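Local coordinates for cytochrome c (Pseudomonas aeruginosa, PDB 6RTE), which acts in heme d1 biosynthesis as the dihydro-heme d1 dehydrogenase NirN, carrying heme c on a cytochrome region joined to an eight-bladed beta-propeller, at residues Gln129-Ala134 and Asn209-Ala214; Pro146-Val151 and Lys494-Asn499; Gln264-Arg269 and Lys287-Leu292; Phe404-Ala409 and Val452-Asp457; Ser411-Thr416 and Leu429-Thr434. One frame throughout, in Å; residues are numbered along the deposited sequence.

Contact 1 of 5, residues Gln129-Ala134 and Asn209-Ala214; sequences QPHPLA and NLKVVA
V213 and H131 have the largest shares of the contact, with K211 and V212, the two residues before V213 on the strand, meeting the H131 side chain. The backbone of H131 reaches V213 first: its carbonyl O receives a CA-H...O contact from V213 CA at 3.3 Å, and the V213 methyl CG1 packs against the same oxygen. The other V213 methyl, CG2, meets L133 CD2 at 3.8 Å, the two side chains crossing at about a right angle. In return the H131 N-H points to V213 O, a weak bond of 3.5 Å.

The imidazole of H131 serves the neighbouring peptide. With CG beside the backbone N, chi1 of -58° turns the ring edge-on to the V212 carbonyl, and ND1 gives a hydrogen bond to V212 O at 3.0 Å, the acceptor lying in the ring plane. K211 crosses this ring, its CD 3.7 Å above one face in a CH-pi contact. P130 adds its CG to V212 CG1 at 4.0 Å.

Strand 211-217 ends its blade's sheet, and V213 and A214 form a classic beta bulge opposite L204; the loop following helix 120-126 lies along it. Because a carbonyl can only accept, H131 must carry a hydrogen on ND1, and the K211 ammonium, with NZ 3.7 Å from NE2, would probably disfavour a second proton there.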
# COMPACT_ATOMS: atom_id res chain seq x y z
N GLN A 129 23.45 -4.03 2.40
CA GLN A 129 23.54 -2.92 3.35
C GLN A 129 24.51 -1.88 2.82
O GLN A 129 25.64 -1.75 3.31
CB GLN A 129 24.01 -3.41 4.72
CG GLN A 129 23.05 -4.29 5.49
CD GLN A 129 23.58 -4.58 6.88
OE1 GLN A 129 23.56 -3.72 7.75
NE2 GLN A 129 24.09 -5.79 7.06
N PRO A 130 24.10 -1.11 1.82
CA PRO A 130 25.04 -0.15 1.21
C PRO A 130 25.50 0.97 2.14
O PRO A 130 26.63 1.44 2.00
CB PRO A 130 24.25 0.41 0.01
CG PRO A 130 22.83 0.09 0.28
CD PRO A 130 22.82 -1.18 1.08
N HIS A 131 24.66 1.41 3.07
CA HIS A 131 25.00 2.50 3.99
C HIS A 131 24.44 2.19 5.37
O HIS A 131 23.37 2.69 5.75
CB HIS A 131 24.46 3.85 3.48
CG HIS A 131 24.96 4.22 2.12
ND1 HIS A 131 24.21 4.02 0.98
CD2 HIS A 131 26.12 4.77 1.71
CE1 HIS A 131 24.89 4.43 -0.07
NE2 HIS A 131 26.06 4.90 0.34
N PRO A 132 25.12 1.35 6.14
CA PRO A 132 24.63 1.01 7.48
C PRO A 132 24.45 2.25 8.35
O PRO A 132 25.29 3.16 8.35
CB PRO A 132 25.72 0.08 8.04
CG PRO A 132 26.49 -0.41 6.82
CD PRO A 132 26.42 0.70 5.83
N LEU A 133 23.35 2.27 9.12
CA LEU A 133 23.05 3.42 9.97
C LEU A 133 24.17 3.71 10.95
O LEU A 133 24.42 4.88 11.29
CB LEU A 133 21.76 3.19 10.73
CG LEU A 133 20.46 3.41 9.96
CD1 LEU A 133 19.31 3.02 10.90
CD2 LEU A 133 20.34 4.84 9.49
N ALA A 134 24.84 2.67 11.46
CA ALA A 134 25.95 2.90 12.38
C ALA A 134 27.04 3.78 11.77
O ALA A 134 27.78 4.44 12.50
CB ALA A 134 26.56 1.56 12.82
N ASN A 209 20.07 11.37 5.59
CA ASN A 209 21.26 11.29 4.74
C ASN A 209 20.94 11.03 3.28
O ASN A 209 21.86 10.98 2.46
CB ASN A 209 22.20 10.21 5.28
CG ASN A 209 22.91 10.65 6.56
OD1 ASN A 209 23.86 11.41 6.52
ND2 ASN A 209 22.41 10.18 7.70
N LEU A 210 19.66 10.91 2.94
CA LEU A 210 19.21 10.67 1.57
C LEU A 210 19.96 9.48 0.96
O LEU A 210 20.53 9.56 -0.12
CB LEU A 210 19.36 11.94 0.72
CG LEU A 210 18.61 13.15 1.30
CD1 LEU A 210 18.91 14.42 0.53
CD2 LEU A 210 17.09 12.90 1.35
N LYS A 211 19.93 8.36 1.68
CA LYS A 211 20.65 7.17 1.27
C LYS A 211 19.85 5.92 1.57
O LYS A 211 19.15 5.84 2.59
CB LYS A 211 22.01 7.07 2.00
CG LYS A 211 23.07 8.02 1.44
CD LYS A 211 24.31 8.00 2.32
CE LYS A 211 25.37 8.95 1.77
NZ LYS A 211 25.70 8.59 0.36
N VAL A 212 19.95 4.93 0.67
CA VAL A 212 19.47 3.59 0.97
C VAL A 212 20.37 2.98 2.03
O VAL A 212 21.60 2.93 1.88
CB VAL A 212 19.46 2.73 -0.31
CG1 VAL A 212 19.06 1.31 0.02
CG2 VAL A 212 18.52 3.31 -1.36
N VAL A 213 19.76 2.52 3.12
CA VAL A 213 20.50 1.90 4.23
C VAL A 213 20.65 0.40 4.00
O VAL A 213 21.75 -0.16 4.13
CB VAL A 213 19.75 2.17 5.55
CG1 VAL A 213 20.33 1.32 6.69
CG2 VAL A 213 19.80 3.66 5.89
N ALA A 214 19.55 -0.27 3.68
CA ALA A 214 19.56 -1.71 3.52
C ALA A 214 18.39 -2.13 2.64
O ALA A 214 17.41 -1.39 2.49
CB ALA A 214 19.49 -2.42 4.88

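Contact 2 of 5, residues Pro146-Val151 and Lys494-Asn499; sequences PLNLFV and KYNVGN
F150 and N496 face each other as a non-hydrogen-bonded antiparallel pair, while V151 and Y495 next to them form a hydrogen-bonded one. Among the backbone bonds, V151 N reaches Y495 O at 2.9 Å and Y495 N returns to V151 O. V497 N bonds to L149 O, also at 2.9 Å, which carries the ladder past the end of the strand pair, and G498 N adds a weak bond to L147 O.

This pairing closes the propeller ring. Strand 491-496, from the end of the chain, completes a blade whose other three strands come from the start of the propeller, the arrangement known as velcro closure.

Side-chain polar bonds gather on N496. Its CG is anti to the backbone N (chi1 -177°), which sends ND2 to N148 OD1 at 2.9 Å, with the two amide planes 73° apart. N148 OD1 also accepts from R456 N. As N-cap of the helix beginning at V497, N496 takes the N499 N-H on a lone pair of OD1, 3.1 Å away.

Ring contacts share that amide: N496 ND2 sits 3.4 Å above one face of F150, toward the rim. The edge of the Y495 ring meets V151 O through CD1. Apolar packing centres on V497, whose CG1 touches L147 CD2 at 4.0 Å and whose CG2 lies against L149 CB.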
# COMPACT_ATOMS: atom_id res chain seq x y z
N PRO A 146 12.48 18.51 8.27
CA PRO A 146 12.34 17.05 8.16
C PRO A 146 10.92 16.55 8.37
O PRO A 146 10.54 15.51 7.80
CB PRO A 146 13.27 16.51 9.26
CG PRO A 146 14.20 17.65 9.59
CD PRO A 146 13.42 18.91 9.34
N LEU A 147 10.13 17.25 9.17
CA LEU A 147 8.78 16.80 9.50
C LEU A 147 7.74 17.24 8.47
O LEU A 147 6.58 16.84 8.58
CB LEU A 147 8.38 17.32 10.89
CG LEU A 147 9.24 16.75 12.03
CD1 LEU A 147 8.81 17.36 13.36
CD2 LEU A 147 9.16 15.23 12.08
N ASN A 148 8.13 18.03 7.46
CA ASN A 148 7.19 18.39 6.40
C ASN A 148 7.59 17.81 5.05
O ASN A 148 7.02 18.20 4.03
CB ASN A 148 7.06 19.91 6.31
CG ASN A 148 5.71 20.33 5.76
OD1 ASN A 148 4.77 19.53 5.70
ND2 ASN A 148 5.61 21.59 5.35
N LEU A 149 8.56 16.89 5.03
CA LEU A 149 8.91 16.19 3.79
C LEU A 149 7.76 15.32 3.30
O LEU A 149 7.07 14.67 4.08
CB LEU A 149 10.13 15.30 4.02
CG LEU A 149 11.46 15.97 4.36
CD1 LEU A 149 12.50 14.89 4.63
CD2 LEU A 149 11.90 16.90 3.24
N PHE A 150 7.61 15.27 1.98
CA PHE A 150 6.75 14.28 1.34
C PHE A 150 7.60 13.19 0.70
O PHE A 150 8.58 13.48 0.01
CB PHE A 150 5.86 14.91 0.27
CG PHE A 150 4.78 15.78 0.81
CD1 PHE A 150 3.52 15.25 1.08
CD2 PHE A 150 5.00 17.13 1.02
CE1 PHE A 150 2.51 16.06 1.56
CE2 PHE A 150 3.99 17.95 1.51
CZ PHE A 150 2.74 17.40 1.78
N VAL A 151 7.20 11.95 0.91
CA VAL A 151 7.70 10.83 0.12
C VAL A 151 6.70 10.61 -1.01
O VAL A 151 5.52 10.32 -0.76
CB VAL A 151 7.87 9.57 0.98
CG1 VAL A 151 8.33 8.38 0.14
CG2 VAL A 151 8.87 9.84 2.10
N LYS A 494 1.50 10.10 -2.04
CA LYS A 494 2.51 10.93 -1.40
C LYS A 494 2.20 10.97 0.09
O LYS A 494 1.04 10.92 0.50
CB LYS A 494 2.60 12.35 -1.99
CG LYS A 494 1.53 13.35 -1.55
CD LYS A 494 0.12 12.97 -2.00
CE LYS A 494 0.02 12.73 -3.49
NZ LYS A 494 -1.40 12.61 -3.90
N TYR A 495 3.25 11.05 0.89
CA TYR A 495 3.15 10.75 2.32
C TYR A 495 3.96 11.78 3.08
O TYR A 495 5.18 11.86 2.93
CB TYR A 495 3.64 9.33 2.59
CG TYR A 495 2.89 8.33 1.74
CD1 TYR A 495 3.29 8.07 0.43
CD2 TYR A 495 1.76 7.68 2.22
CE1 TYR A 495 2.60 7.19 -0.37
CE2 TYR A 495 1.06 6.79 1.42
CZ TYR A 495 1.48 6.55 0.13
OH TYR A 495 0.80 5.65 -0.67
N ASN A 496 3.25 12.58 3.89
CA ASN A 496 3.85 13.66 4.66
C ASN A 496 4.35 13.10 5.98
O ASN A 496 3.57 12.56 6.77
CB ASN A 496 2.82 14.77 4.89
CG ASN A 496 3.41 15.97 5.62
OD1 ASN A 496 3.32 16.07 6.85
ND2 ASN A 496 4.02 16.89 4.87
N VAL A 497 5.66 13.23 6.23
CA VAL A 497 6.26 12.72 7.46
C VAL A 497 5.45 13.16 8.68
O VAL A 497 5.02 12.33 9.50
CB VAL A 497 7.72 13.20 7.59
CG1 VAL A 497 8.27 12.87 8.98
CG2 VAL A 497 8.59 12.60 6.51
N GLY A 498 5.24 14.47 8.81
CA GLY A 498 4.59 14.99 10.00
C GLY A 498 3.22 14.38 10.24
O GLY A 498 2.89 14.00 11.36
N ASN A 499 2.42 14.26 9.18
CA ASN A 499 1.08 13.70 9.36
C ASN A 499 1.12 12.20 9.59
O ASN A 499 0.27 11.67 10.31
CB ASN A 499 0.21 14.05 8.16
CG ASN A 499 -0.16 15.51 8.12
OD1 ASN A 499 -0.29 16.15 9.17
ND2 ASN A 499 -0.32 16.06 6.93

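Contact 3 of 5, residues Gln264-Arg269 and Lys287-Leu292; sequences QGQASR and KDVHEL
R269 grips the carboxylate of D288 side-on with two nitrogens. NE meets OD2 at 3.0 Å and NH2 meets OD1 at 2.9 Å, each on a syn lone pair, and the guanidinium and carboxylate planes are nearly coplanar, 7° apart. A third donor, the R269 backbone N, takes OD2 from its anti side at 2.9 Å, so this oxygen is fixed by both the main chain and the side chain of one arginine. K287 lays its CG over a face of the guanidinium, 3.5 Å from NH2.

The turn holding K287 and D288 joins the second and third strands of a propeller blade, and R269 stands just before the first; the salt bridge thus ties the entry of the blade to its hairpin.

One step further out, S268 sets the backbone. Its OG accepts D288 N at 2.9 Å and gives its own hydrogen to R269 O, which K287 N reaches from the opposite face of the carbonyl plane. Beside it, S268 CB packs on V289 CG2 at 3.8 Å, and V289 CG1 lies 3.6 Å from Q266 O. Beyond the two segments, Y239 adds a cation-pi contact to R269.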
# COMPACT_ATOMS: atom_id res chain seq x y z
N GLN A 264 -5.77 -25.11 13.13
CA GLN A 264 -5.91 -26.45 12.59
C GLN A 264 -4.81 -26.80 11.59
O GLN A 264 -4.82 -27.91 11.04
CB GLN A 264 -7.27 -26.63 11.91
CG GLN A 264 -8.46 -26.48 12.86
CD GLN A 264 -9.79 -26.85 12.20
OE1 GLN A 264 -10.19 -26.26 11.20
NE2 GLN A 264 -10.46 -27.84 12.77
N GLY A 265 -3.87 -25.88 11.33
CA GLY A 265 -2.79 -26.13 10.40
C GLY A 265 -3.02 -25.75 8.95
O GLY A 265 -2.13 -25.98 8.13
N GLN A 266 -4.17 -25.17 8.60
CA GLN A 266 -4.45 -24.82 7.21
C GLN A 266 -3.68 -23.56 6.80
O GLN A 266 -3.77 -22.53 7.47
CB GLN A 266 -5.95 -24.60 6.99
CG GLN A 266 -6.35 -24.61 5.51
CD GLN A 266 -7.86 -24.68 5.28
OE1 GLN A 266 -8.60 -25.30 6.05
NE2 GLN A 266 -8.31 -24.04 4.21
N ALA A 267 -2.94 -23.66 5.69
CA ALA A 267 -2.12 -22.55 5.23
C ALA A 267 -2.97 -21.38 4.74
O ALA A 267 -4.08 -21.57 4.23
CB ALA A 267 -1.20 -23.01 4.10
N SER A 268 -2.43 -20.17 4.87
CA SER A 268 -3.14 -18.99 4.40
C SER A 268 -2.16 -17.96 3.85
O SER A 268 -1.01 -17.87 4.30
CB SER A 268 -3.96 -18.35 5.53
OG SER A 268 -4.61 -17.17 5.09
N ARG A 269 -2.65 -17.18 2.90
CA ARG A 269 -2.00 -15.93 2.53
C ARG A 269 -2.28 -14.88 3.59
O ARG A 269 -3.31 -14.91 4.27
CB ARG A 269 -2.53 -15.44 1.17
CG ARG A 269 -2.25 -16.39 0.02
CD ARG A 269 -3.03 -15.98 -1.23
NE ARG A 269 -4.47 -16.21 -1.07
CZ ARG A 269 -5.38 -15.90 -1.98
NH1 ARG A 269 -5.02 -15.37 -3.14
NH2 ARG A 269 -6.66 -16.14 -1.73
N LYS A 287 -6.03 -14.13 4.65
CA LYS A 287 -6.88 -14.22 3.47
C LYS A 287 -7.76 -15.47 3.49
O LYS A 287 -8.93 -15.41 3.08
CB LYS A 287 -5.99 -14.21 2.22
CG LYS A 287 -6.67 -13.93 0.93
CD LYS A 287 -7.18 -12.51 0.89
CE LYS A 287 -7.94 -12.28 -0.40
NZ LYS A 287 -8.95 -11.20 -0.23
N ASP A 288 -7.23 -16.60 3.96
CA ASP A 288 -7.81 -17.90 3.61
C ASP A 288 -8.24 -18.75 4.80
O ASP A 288 -8.64 -19.90 4.61
CB ASP A 288 -6.80 -18.70 2.77
CG ASP A 288 -6.36 -17.94 1.57
OD1 ASP A 288 -7.24 -17.60 0.75
OD2 ASP A 288 -5.15 -17.66 1.46
N VAL A 289 -8.19 -18.21 6.01
CA VAL A 289 -8.64 -18.94 7.19
C VAL A 289 -9.54 -18.02 8.02
O VAL A 289 -9.53 -16.80 7.87
CB VAL A 289 -7.46 -19.45 8.04
CG1 VAL A 289 -6.72 -20.56 7.28
CG2 VAL A 289 -6.51 -18.31 8.39
N HIS A 290 -10.30 -18.64 8.92
CA HIS A 290 -11.21 -17.90 9.79
C HIS A 290 -10.54 -17.45 11.07
O HIS A 290 -11.05 -17.68 12.17
CB HIS A 290 -12.42 -18.77 10.11
CG HIS A 290 -13.21 -19.14 8.91
ND1 HIS A 290 -14.39 -18.52 8.57
CD2 HIS A 290 -12.98 -20.07 7.94
CE1 HIS A 290 -14.86 -19.05 7.46
NE2 HIS A 290 -14.03 -19.99 7.06
N GLU A 291 -9.38 -16.80 10.93
CA GLU A 291 -8.63 -16.27 12.06
C GLU A 291 -8.10 -14.89 11.71
O GLU A 291 -7.81 -14.59 10.55
CB GLU A 291 -7.42 -17.14 12.43
CG GLU A 291 -7.72 -18.27 13.36
CD GLU A 291 -6.51 -19.13 13.65
OE1 GLU A 291 -5.35 -18.66 13.47
OE2 GLU A 291 -6.72 -20.28 14.07
N LEU A 292 -7.99 -14.05 12.72
CA LEU A 292 -7.14 -12.87 12.64
C LEU A 292 -6.19 -12.91 13.83
O LEU A 292 -6.49 -13.53 14.86
CB LEU A 292 -7.93 -11.57 12.60
CG LEU A 292 -8.68 -11.08 13.84
CD1 LEU A 292 -7.79 -10.20 14.68
CD2 LEU A 292 -9.93 -10.32 13.42

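Contact 4 of 5, residues Phe404-Ala409 and Val452-Asp457; sequences FMRSHA and VEFTRD
R406 meets the strand first through its aliphatic part, CG lying 3.2 Å from V452 O and at the edge of the F454 ring. The chain bends at chi2 (72°), which carries the guanidinium back to E453. There NE and NH2 both approach OE1 at 2.9 Å, and NH2 also approaches OE2, in a salt bridge whose planes are 68° apart. E453 OE2 has a second partner in N496 N. S407 adds its carbonyl O, 3.4 Å from F454 CE1. At H408, CB covers one face of F454, 3.9 Å above it, while the imidazole extends to the turn beyond, where NE2 donates to R456 O at 3.0 Å from well above that carbonyl's plane.

The contact joins the first strands of two successive propeller blades, and the touching parts of the two segments run 11° apart. Since all three R406-E453 hydrogen bonds are weak and strongly bent, the pair is probably held more by charge than by directed bonding.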
# COMPACT_ATOMS: atom_id res chain seq x y z
N PHE A 404 -9.84 6.40 -2.27
CA PHE A 404 -9.05 7.11 -1.28
C PHE A 404 -9.91 8.08 -0.47
O PHE A 404 -10.93 8.58 -0.96
CB PHE A 404 -7.90 7.89 -1.93
CG PHE A 404 -6.91 7.03 -2.64
CD1 PHE A 404 -6.00 6.27 -1.92
CD2 PHE A 404 -6.88 6.97 -4.03
CE1 PHE A 404 -5.08 5.46 -2.57
CE2 PHE A 404 -5.96 6.17 -4.68
CZ PHE A 404 -5.07 5.41 -3.96
N MET A 405 -9.47 8.35 0.75
CA MET A 405 -10.13 9.28 1.65
C MET A 405 -9.09 9.84 2.60
O MET A 405 -8.28 9.09 3.15
CB MET A 405 -11.26 8.61 2.42
CG MET A 405 -12.38 9.55 2.84
SD MET A 405 -13.96 8.70 2.91
CE MET A 405 -15.05 10.05 3.34
N ARG A 406 -9.11 11.16 2.80
CA ARG A 406 -8.14 11.81 3.66
C ARG A 406 -8.74 13.10 4.18
O ARG A 406 -9.65 13.69 3.57
CB ARG A 406 -6.84 12.10 2.91
CG ARG A 406 -5.61 12.25 3.80
CD ARG A 406 -5.18 10.91 4.36
NE ARG A 406 -3.76 10.87 4.66
CZ ARG A 406 -3.21 11.24 5.81
NH1 ARG A 406 -3.96 11.69 6.81
NH2 ARG A 406 -1.89 11.16 5.97
N SER A 407 -8.22 13.55 5.32
CA SER A 407 -8.60 14.84 5.88
C SER A 407 -7.47 15.33 6.79
O SER A 407 -6.39 14.75 6.81
CB SER A 407 -9.94 14.75 6.63
OG SER A 407 -10.38 16.03 7.01
N HIS A 408 -7.75 16.39 7.54
CA HIS A 408 -6.77 17.01 8.43
C HIS A 408 -7.54 17.77 9.50
O HIS A 408 -8.64 18.26 9.24
CB HIS A 408 -5.83 17.95 7.66
CG HIS A 408 -4.59 18.33 8.41
ND1 HIS A 408 -4.54 19.40 9.28
CD2 HIS A 408 -3.34 17.80 8.40
CE1 HIS A 408 -3.32 19.51 9.78
NE2 HIS A 408 -2.58 18.55 9.26
N ALA A 409 -6.95 17.85 10.70
CA ALA A 409 -7.59 18.58 11.78
C ALA A 409 -7.91 20.01 11.38
O ALA A 409 -8.93 20.56 11.80
CB ALA A 409 -6.69 18.56 13.02
N VAL A 452 -5.03 12.13 -1.77
CA VAL A 452 -4.78 13.46 -1.23
C VAL A 452 -3.93 13.30 0.03
O VAL A 452 -4.22 12.45 0.88
CB VAL A 452 -6.10 14.19 -0.92
CG1 VAL A 452 -5.83 15.53 -0.22
CG2 VAL A 452 -6.91 14.39 -2.20
N GLU A 453 -2.89 14.12 0.13
CA GLU A 453 -2.09 14.25 1.35
C GLU A 453 -1.90 15.73 1.63
O GLU A 453 -1.83 16.54 0.69
CB GLU A 453 -0.74 13.54 1.21
CG GLU A 453 0.09 13.49 2.49
CD GLU A 453 -0.33 12.38 3.42
OE1 GLU A 453 -1.43 11.83 3.23
OE2 GLU A 453 0.44 12.05 4.34
N PHE A 454 -1.82 16.09 2.91
CA PHE A 454 -1.65 17.47 3.33
C PHE A 454 -0.23 17.73 3.84
O PHE A 454 0.49 16.81 4.23
CB PHE A 454 -2.64 17.83 4.45
CG PHE A 454 -4.09 17.71 4.05
CD1 PHE A 454 -4.75 16.50 4.21
CD2 PHE A 454 -4.77 18.79 3.54
CE1 PHE A 454 -6.08 16.37 3.84
CE2 PHE A 454 -6.11 18.67 3.17
CZ PHE A 454 -6.76 17.46 3.33
N THR A 455 0.15 19.01 3.84
CA THR A 455 1.29 19.46 4.62
C THR A 455 1.02 19.23 6.10
O THR A 455 -0.12 19.04 6.53
CB THR A 455 1.57 20.95 4.38
OG1 THR A 455 0.36 21.70 4.57
CG2 THR A 455 2.12 21.19 2.98
N ARG A 456 2.10 19.29 6.90
CA ARG A 456 1.95 18.95 8.31
C ARG A 456 0.96 19.87 9.01
O ARG A 456 0.23 19.42 9.90
CB ARG A 456 3.32 18.98 9.01
CG ARG A 456 4.01 20.34 9.01
CD ARG A 456 5.38 20.27 9.69
NE ARG A 456 5.30 19.82 11.08
CZ ARG A 456 6.15 20.18 12.04
NH1 ARG A 456 7.16 21.00 11.78
NH2 ARG A 456 5.98 19.73 13.28
N ASP A 457 0.89 21.13 8.61
CA ASP A 457 -0.05 22.09 9.20
C ASP A 457 -1.37 22.17 8.45
O ASP A 457 -2.23 22.99 8.82
CB ASP A 457 0.60 23.48 9.26
CG ASP A 457 0.84 24.08 7.89
OD1 ASP A 457 0.61 23.38 6.88
OD2 ASP A 457 1.27 25.26 7.81

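Contact 5 of 5, residues Ser411-Thr416 and Leu429-Thr434; sequences SPYAWT and LIDKQT
W415 offers one face of its indole to L429, whose CG sits 3.8 Å above the ring, over its centre, the two side chains pointing the same way. The edge of the indole meets S411 OG and Y413 O in its plane, and NE1 gives a hydrogen bond to S411 OG at 3.2 Å. The Y413 ring carries P412 CG on one face and has the I430 backbone and D431 CA at its edge. L429 CD2 touches both aromatics, 3.8 Å from Y413 CD2.

A414 and I430, whose side chains point to the other face of the sheet, form a hydrogen-bonded pair, with A414 N to I430 O and I430 N to A414 O both at 2.8 Å. Past the strand, K432 N bonds to P412 O at 2.9 Å. The extended K432 side chain runs back along the partner so that NZ reaches S411 O at 2.8 Å; H408 O is a second acceptor. D431 OD2 accepts from Q433 N, an Asx turn, and from T434 N, which extends it to an Asx motif just past the strand.

Strands 413-417 and 427-431 are the middle pair of a four-stranded antiparallel meander, the repeating blade of a beta-propeller.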
# COMPACT_ATOMS: atom_id res chain seq x y z
N SER A 411 -8.63 21.00 8.32
CA SER A 411 -9.52 21.11 7.17
C SER A 411 -10.97 20.84 7.56
O SER A 411 -11.23 19.95 8.38
CB SER A 411 -9.12 20.12 6.07
OG SER A 411 -9.94 20.28 4.93
N PRO A 412 -11.94 21.57 7.01
CA PRO A 412 -13.35 21.27 7.29
C PRO A 412 -13.98 20.26 6.35
O PRO A 412 -15.19 20.04 6.45
CB PRO A 412 -14.01 22.65 7.11
CG PRO A 412 -13.21 23.31 6.05
CD PRO A 412 -11.79 22.78 6.17
N TYR A 413 -13.21 19.64 5.45
CA TYR A 413 -13.75 18.70 4.48
C TYR A 413 -13.02 17.37 4.56
O TYR A 413 -11.86 17.30 4.97
CB TYR A 413 -13.63 19.23 3.04
CG TYR A 413 -13.93 20.70 2.87
CD1 TYR A 413 -15.24 21.16 2.83
CD2 TYR A 413 -12.90 21.62 2.73
CE1 TYR A 413 -15.51 22.50 2.67
CE2 TYR A 413 -13.16 22.97 2.56
CZ TYR A 413 -14.47 23.40 2.53
OH TYR A 413 -14.74 24.75 2.37
N ALA A 414 -13.72 16.31 4.16
CA ALA A 414 -13.10 15.03 3.85
C ALA A 414 -12.92 14.94 2.34
O ALA A 414 -13.88 15.15 1.58
CB ALA A 414 -13.96 13.87 4.35
N TRP A 415 -11.71 14.63 1.90
CA TRP A 415 -11.34 14.66 0.49
C TRP A 415 -11.34 13.24 -0.04
O TRP A 415 -10.60 12.38 0.46
CB TRP A 415 -9.96 15.31 0.31
CG TRP A 415 -9.81 16.69 0.90
CD1 TRP A 415 -10.20 17.11 2.14
CD2 TRP A 415 -9.20 17.83 0.27
NE1 TRP A 415 -9.89 18.44 2.31
CE2 TRP A 415 -9.27 18.90 1.18
CE3 TRP A 415 -8.61 18.05 -0.98
CZ2 TRP A 415 -8.77 20.17 0.88
CZ3 TRP A 415 -8.12 19.31 -1.27
CH2 TRP A 415 -8.20 20.35 -0.35
N THR A 416 -12.15 12.98 -1.06
CA THR A 416 -12.24 11.64 -1.65
C THR A 416 -12.37 11.78 -3.17
O THR A 416 -12.13 12.86 -3.74
CB THR A 416 -13.40 10.86 -1.02
OG1 THR A 416 -13.31 9.48 -1.40
CG2 THR A 416 -14.75 11.41 -1.46
N LEU A 429 -14.85 17.30 -2.05
CA LEU A 429 -14.65 17.82 -0.70
C LEU A 429 -15.99 17.75 0.03
O LEU A 429 -16.89 18.55 -0.23
CB LEU A 429 -14.10 19.25 -0.74
CG LEU A 429 -12.57 19.34 -0.91
CD1 LEU A 429 -12.11 18.64 -2.18
CD2 LEU A 429 -12.11 20.79 -0.88
N ILE A 430 -16.11 16.77 0.92
CA ILE A 430 -17.33 16.55 1.69
C ILE A 430 -17.23 17.34 2.99
O ILE A 430 -16.36 17.07 3.82
CB ILE A 430 -17.55 15.06 1.96
CG1 ILE A 430 -17.70 14.29 0.65
CG2 ILE A 430 -18.78 14.85 2.85
CD1 ILE A 430 -17.80 12.79 0.81
N ASP A 431 -18.13 18.31 3.16
CA ASP A 431 -18.15 19.10 4.39
C ASP A 431 -18.37 18.18 5.59
O ASP A 431 -19.32 17.40 5.62
CB ASP A 431 -19.26 20.15 4.31
CG ASP A 431 -19.24 21.11 5.48
OD1 ASP A 431 -18.54 22.14 5.39
OD2 ASP A 431 -19.93 20.84 6.49
N LYS A 432 -17.47 18.29 6.58
CA LYS A 432 -17.52 17.37 7.72
C LYS A 432 -18.79 17.52 8.54
O LYS A 432 -19.16 16.59 9.26
CB LYS A 432 -16.32 17.60 8.64
CG LYS A 432 -14.99 17.09 8.11
CD LYS A 432 -13.88 17.40 9.09
CE LYS A 432 -12.53 16.96 8.58
NZ LYS A 432 -11.42 17.42 9.46
N GLN A 433 -19.47 18.67 8.44
CA GLN A 433 -20.67 18.93 9.23
C GLN A 433 -21.94 18.67 8.43
O GLN A 433 -22.80 17.89 8.87
CB GLN A 433 -20.65 20.37 9.74
CG GLN A 433 -21.60 20.65 10.89
CD GLN A 433 -21.27 19.84 12.14
OE1 GLN A 433 -20.19 20.01 12.72
NE2 GLN A 433 -22.18 18.97 12.54
N THR A 434 -22.08 19.29 7.26
CA THR A 434 -23.29 19.10 6.46
C THR A 434 -23.35 17.72 5.83
O THR A 434 -24.44 17.22 5.53
CB THR A 434 -23.38 20.18 5.38
OG1 THR A 434 -22.43 19.89 4.34
CG2 THR A 434 -23.08 21.56 5.95

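Contacts 2 and 5 are buried strand pairings: contact 5 joins neighbours within one blade, whereas contact 2 joins the two ends of the propeller. Contact 4, partly buried, works between blades and touches both, through E453 and R456 on contact 2 and through strand 405-406 beside strand 413-417 on contact 5. Backbone ladders dominate in 2 and 5; side-chain charge and rings do so in 4. Contacts 1 and 3 are partly buried and involve loops. Each sets a loop against a blade, contact 1 by a histidine and aliphatic packing, contact 3 by a coplanar salt bridge. Contact 3 sits opposite contacts 2 and 4 about the chain's centre.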